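Local coordinates for protein deoxy-D-mannose-octulosonate 8-phosphate phosphatase (Haemophilus influenzae Rd, PDB 1K1E) that catalyses the hydrolysis of 3-deoxy-D-manno-octulosonate 8-phosphate to 3-deoxy-D-manno-octulosonate and inorganic phosphate, with magnesium as cofactor, in lipopolysaccharide biosynthesis, at residues I8-T13 / E100-I105; D14-L19 / V56-D61. All blocks are in the same frame, centred on the assembly; numbering follows the deposited sequence.

How the interactions relate
Starting from the N terminus, strand 10-14 comes first in the chain, and it runs straight from interaction 1 into interaction 2. Past its end, the loop 14-19 meets 56-61 in interaction 2, closing a loop that holds the two-stranded sheet 23-27 and 30-37 and helix 38-49. Interaction 1 closes a longer one, from 8-13 to 100-105, and the shorter loop lies wholly within it, so the two nest without crossing. Strand 10-14 thus has 102-106 along one edge and 53-58 along the other. The contacts also meet directly: Thr13 O lies 2.9 Å from Leu57 N, a probable hydrogen bond, and Tyr104 packs on Asp14.

Interaction 1: residues I8-T13 / E100-I105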
# COMPACT_ATOMS: atom_id res chain seq x y z
N ILE A 8 -3.88 -9.30 31.69
CA ILE A 8 -3.10 -9.91 30.62
C ILE A 8 -1.62 -9.89 30.91
O ILE A 8 -1.07 -8.84 31.25
CB ILE A 8 -3.37 -9.18 29.25
CG1 ILE A 8 -4.88 -9.38 28.92
CG2 ILE A 8 -2.45 -9.77 28.15
CD1 ILE A 8 -5.39 -8.68 27.67
N LYS A 9 -1.01 -11.07 30.77
CA LYS A 9 0.40 -11.28 30.97
C LYS A 9 1.08 -11.78 29.71
O LYS A 9 2.31 -11.80 29.65
CB LYS A 9 0.67 -12.30 32.11
CG LYS A 9 0.19 -11.79 33.46
CD LYS A 9 0.82 -10.45 33.85
CE LYS A 9 2.34 -10.52 33.95
NZ LYS A 9 2.80 -9.28 34.51
N PHE A 10 0.30 -12.13 28.70
CA PHE A 10 0.82 -12.71 27.47
C PHE A 10 -0.09 -12.33 26.30
O PHE A 10 -1.29 -12.39 26.39
CB PHE A 10 0.83 -14.22 27.65
CG PHE A 10 1.55 -15.01 26.58
CD1 PHE A 10 2.72 -14.55 25.95
CD2 PHE A 10 1.07 -16.30 26.27
CE1 PHE A 10 3.40 -15.36 25.00
CE2 PHE A 10 1.73 -17.12 25.33
CZ PHE A 10 2.88 -16.66 24.69
N VAL A 11 0.54 -11.96 25.22
CA VAL A 11 -0.18 -11.59 23.99
C VAL A 11 0.39 -12.47 22.91
O VAL A 11 1.62 -12.53 22.72
CB VAL A 11 0.10 -10.16 23.63
CG1 VAL A 11 -0.43 -9.85 22.18
CG2 VAL A 11 -0.56 -9.29 24.65
N ILE A 12 -0.47 -13.23 22.25
CA ILE A 12 -0.07 -14.07 21.11
C ILE A 12 -0.67 -13.37 19.86
O ILE A 12 -1.90 -13.06 19.81
CB ILE A 12 -0.72 -15.47 21.20
CG1 ILE A 12 -0.17 -16.24 22.39
CG2 ILE A 12 -0.44 -16.28 19.90
CD1 ILE A 12 -1.02 -17.46 22.65
N THR A 13 0.16 -13.18 18.84
CA THR A 13 -0.31 -12.54 17.65
C THR A 13 -0.12 -13.37 16.37
O THR A 13 0.94 -13.97 16.11
CB THR A 13 0.36 -11.13 17.46
OG1 THR A 13 -0.19 -10.51 16.29
CG2 THR A 13 1.82 -11.24 17.19
N GLU A 100 -6.54 -17.68 30.70
CA GLU A 100 -7.25 -16.47 31.12
C GLU A 100 -6.39 -15.24 31.10
O GLU A 100 -6.91 -14.14 30.95
CB GLU A 100 -7.88 -16.61 32.53
CG GLU A 100 -7.02 -17.16 33.63
CD GLU A 100 -7.81 -17.25 34.97
OE1 GLU A 100 -7.38 -17.99 35.91
OE2 GLU A 100 -8.86 -16.55 35.07
N GLN A 101 -5.07 -15.40 31.23
CA GLN A 101 -4.15 -14.25 31.25
C GLN A 101 -3.54 -13.98 29.86
O GLN A 101 -2.61 -13.18 29.73
CB GLN A 101 -3.00 -14.53 32.23
CG GLN A 101 -3.37 -15.17 33.60
CD GLN A 101 -2.15 -15.67 34.47
OE1 GLN A 101 -1.18 -16.31 33.98
NE2 GLN A 101 -2.22 -15.41 35.78
N THR A 102 -4.04 -14.66 28.84
CA THR A 102 -3.50 -14.49 27.48
C THR A 102 -4.50 -13.81 26.56
O THR A 102 -5.70 -14.04 26.68
CB THR A 102 -3.22 -15.84 26.90
OG1 THR A 102 -2.34 -16.56 27.78
CG2 THR A 102 -2.58 -15.74 25.52
N ALA A 103 -4.01 -12.99 25.63
CA ALA A 103 -4.90 -12.33 24.66
C ALA A 103 -4.37 -12.70 23.29
O ALA A 103 -3.18 -12.88 23.15
CB ALA A 103 -4.86 -10.82 24.81
N TYR A 104 -5.25 -12.79 22.29
CA TYR A 104 -4.87 -13.19 20.94
C TYR A 104 -5.39 -12.14 19.97
O TYR A 104 -6.43 -11.55 20.22
CB TYR A 104 -5.57 -14.48 20.54
CG TYR A 104 -5.08 -15.10 19.26
CD1 TYR A 104 -3.97 -15.97 19.23
CD2 TYR A 104 -5.68 -14.77 18.02
CE1 TYR A 104 -3.47 -16.49 18.02
CE2 TYR A 104 -5.20 -15.28 16.87
CZ TYR A 104 -4.11 -16.12 16.84
OH TYR A 104 -3.67 -16.62 15.64
N ILE A 105 -4.70 -11.94 18.86
CA ILE A 105 -5.19 -10.99 17.88
C ILE A 105 -5.10 -11.67 16.52
O ILE A 105 -4.03 -12.14 16.15
CB ILE A 105 -4.40 -9.61 17.91
CG1 ILE A 105 -4.93 -8.69 16.76
CG2 ILE A 105 -2.85 -9.82 18.01
CD1 ILE A 105 -4.34 -7.22 16.88
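Phe10 to Thr13 pair with Thr102 to Ile105 as neighbouring parallel strands in the central sheet of a HAD-type Rossmann-like fold. The strand axes approach to 4.7 Å, and their directions differ by 22°. Backbone bonds stitch the pair together. At the entry, Gln101 O accepts from two successive amides: Lys9 N at 2.8 Å, and Phe10 N by a longer, more bent bond. Further along, Ala103 N donates to Phe10 O, Ile12 N to Ala103 O and Ile105 N to Ile12 O. CA-H...O contacts run alongside, among them Thr102 CA to Phe10 O and Tyr104 CA to Ile12 O.

The apolar packing is split between the two faces of the sheet. On the face of Phe10, Ile12, Thr102 and Tyr104, Ile12 does most of the work: its CD1 rests on Thr102 CG2 at 3.7 Å. Its CG1 lies beside the backbone N (chi1 -67°), which puts CG2 anti to that N and brings this methyl to the CD1-CE1 side of the Tyr104 ring, 3.6 Å from CE1. Leu91 and Met92 of helix 84-95 pack over this face. Across the sheet, Ile8 stretches CD1 onto Ala103 CB at 3.6 Å, and Phe148 and Met151 of helix 147-158 lie against Val11, Thr13 and Ile105.

Polar side-chain ends look elsewhere. Tyr104 sends its hydroxyl to Asp111, with a weak bond to Lys84, a substrate-binding residue by similarity, so this strand reaches toward the active site. Thr102 OG1 bonds to the carbonyl of Thr98 and also sits 3.7 Å from Phe10 CD2, in the plane of the ring at its edge. On the opposite face Thr13 and Ile105 run next to each other, and Thr13 OG1 meets the Ile105 CG2 methyl at 3.2 Å.

Interaction 2: residues D14-L19 / V56-D61; sequences DVDGVL and VLSGRD. With CO (cobalt (II) ion), chain M; SO4 (sulfate ion), chain O.
Val15 packs its CG2 against Ser58 CB, and Asp14 CA makes a CA-H...O contact with Leu57 O at 3.3 Å; no direct hydrogen bond joins the two segments. Water and anion bridge them instead. One water, 2.6 Å from Ser58 OG, accepts from Asp16 N and lies within bonding distance of Asp16 OD2 and sulfate O4, with more acceptors about it than it has protons; another links Asp16 OD2 to Ser58 OG. That sulfate, probably from the crystallisation liquor, takes a nearly straight bond from Gly59 N to its O4 at 2.8 Å, and also binds Lys84.

Beside it, the cobalt ion is bound by Asp14 OD2 at 2.0 Å and by the backbone carbonyl Asp16 O at 2.2 Å; three waters and Asp107 complete six ligands. Asp14 carries CG anti to its backbone N (chi1 166°), which brings OD2 to the metal. Magnesium is inferred to bind at this HAD-type DxD motif.

In the second shell, Lys84 pairs with Asp14 OD1 and Lys34 with Asp16 OD1, while Ser58 OG accepts from Arg60 N in an ST turn. Arg60 passes its CD 3.9 Å from Asp16 OD2, but its guanidinium goes to Glu31. Around this, loop 14-19 leaves the end of strand 10-14, whose neighbours in the sheet are strands 53-58 and 102-106, with strand 76-79 beyond 53-58 packing Leu79 on Val56 and Ser58.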
# COMPACT_ATOMS: atom_id res chain seq x y z
N ASP A 14 -1.19 -13.43 15.59
CA ASP A 14 -1.14 -14.04 14.28
C ASP A 14 -0.24 -13.09 13.48
O ASP A 14 0.05 -11.95 13.88
CB ASP A 14 -2.55 -14.05 13.64
CG ASP A 14 -2.52 -14.35 12.16
OD1 ASP A 14 -1.75 -15.24 11.76
OD2 ASP A 14 -3.29 -13.73 11.42
N VAL A 15 0.28 -13.56 12.34
CA VAL A 15 1.11 -12.69 11.52
C VAL A 15 0.44 -12.06 10.30
O VAL A 15 0.25 -10.85 10.24
CB VAL A 15 2.40 -13.47 11.00
CG1 VAL A 15 3.19 -12.62 10.01
CG2 VAL A 15 3.27 -13.82 12.22
N ASP A 16 0.07 -12.87 9.33
CA ASP A 16 -0.46 -12.27 8.09
C ASP A 16 -1.82 -11.71 8.28
O ASP A 16 -2.70 -12.42 8.70
CB ASP A 16 -0.46 -13.31 6.98
CG ASP A 16 0.95 -13.80 6.68
OD1 ASP A 16 1.77 -12.94 6.29
OD2 ASP A 16 1.23 -15.00 6.90
N GLY A 17 -2.00 -10.42 7.99
CA GLY A 17 -3.34 -9.86 8.15
C GLY A 17 -3.49 -9.14 9.47
O GLY A 17 -4.46 -8.38 9.66
N VAL A 18 -2.51 -9.36 10.37
CA VAL A 18 -2.51 -8.71 11.67
C VAL A 18 -1.25 -7.86 11.75
O VAL A 18 -1.35 -6.65 11.80
CB VAL A 18 -2.58 -9.73 12.80
CG1 VAL A 18 -2.43 -9.06 14.15
CG2 VAL A 18 -3.98 -10.39 12.76
N LEU A 19 -0.08 -8.48 11.71
CA LEU A 19 1.16 -7.69 11.73
C LEU A 19 1.49 -7.16 10.33
O LEU A 19 2.38 -6.34 10.17
CB LEU A 19 2.33 -8.54 12.22
CG LEU A 19 2.14 -9.02 13.67
CD1 LEU A 19 3.48 -9.81 14.01
CD2 LEU A 19 2.01 -7.77 14.61
N VAL A 56 4.46 -15.05 18.65
CA VAL A 56 3.99 -15.00 17.27
C VAL A 56 3.54 -16.41 16.90
O VAL A 56 4.21 -17.39 17.20
CB VAL A 56 5.16 -14.55 16.36
CG1 VAL A 56 4.82 -14.77 14.85
CG2 VAL A 56 5.52 -13.10 16.70
N LEU A 57 2.41 -16.51 16.19
CA LEU A 57 1.85 -17.78 15.79
C LEU A 57 1.56 -17.61 14.30
O LEU A 57 0.86 -16.69 13.94
CB LEU A 57 0.56 -18.01 16.56
CG LEU A 57 0.15 -19.41 17.03
CD1 LEU A 57 -1.34 -19.39 17.18
CD2 LEU A 57 0.55 -20.52 16.07
N SER A 58 2.12 -18.43 13.44
CA SER A 58 1.82 -18.29 12.02
C SER A 58 1.79 -19.67 11.41
O SER A 58 2.56 -20.55 11.83
CB SER A 58 2.93 -17.47 11.32
OG SER A 58 2.68 -17.43 9.93
N GLY A 59 0.89 -19.88 10.45
CA GLY A 59 0.83 -21.16 9.76
C GLY A 59 1.95 -21.29 8.74
O GLY A 59 2.10 -22.32 8.06
N ARG A 60 2.79 -20.26 8.64
CA ARG A 60 3.88 -20.24 7.67
C ARG A 60 5.18 -19.98 8.42
O ARG A 60 5.17 -19.39 9.49
CB ARG A 60 3.62 -19.11 6.62
CG ARG A 60 2.44 -19.37 5.64
CD ARG A 60 2.07 -18.16 4.72
NE ARG A 60 3.04 -17.99 3.63
CZ ARG A 60 2.92 -18.54 2.41
NH1 ARG A 60 1.84 -19.30 2.13
NH2 ARG A 60 3.87 -18.36 1.47
N ASP A 61 6.28 -20.47 7.89
CA ASP A 61 7.59 -20.25 8.51
C ASP A 61 8.50 -19.69 7.42
O ASP A 61 8.48 -20.18 6.31
CB ASP A 61 8.16 -21.60 8.97
CG ASP A 61 9.38 -21.46 9.91
OD1 ASP A 61 9.83 -22.49 10.49
OD2 ASP A 61 9.90 -20.34 10.09
CO CO M . -3.93 -14.01 9.50
S SO4 O . -2.23 -18.46 9.12
O1 SO4 O . -3.41 -18.27 9.98
O2 SO4 O . -2.46 -17.65 7.89
O3 SO4 O . -2.07 -19.86 8.76
O4 SO4 O . -1.08 -17.99 9.94
O HOH W 1 -2.14 -15.22 9.21
O HOH W 2 0.62 -15.94 9.73
O HOH W 3 3.75 -15.44 7.99
O HOH W 4 -4.53 -13.99 7.50
O HOH W 5 -4.97 -15.78 10.07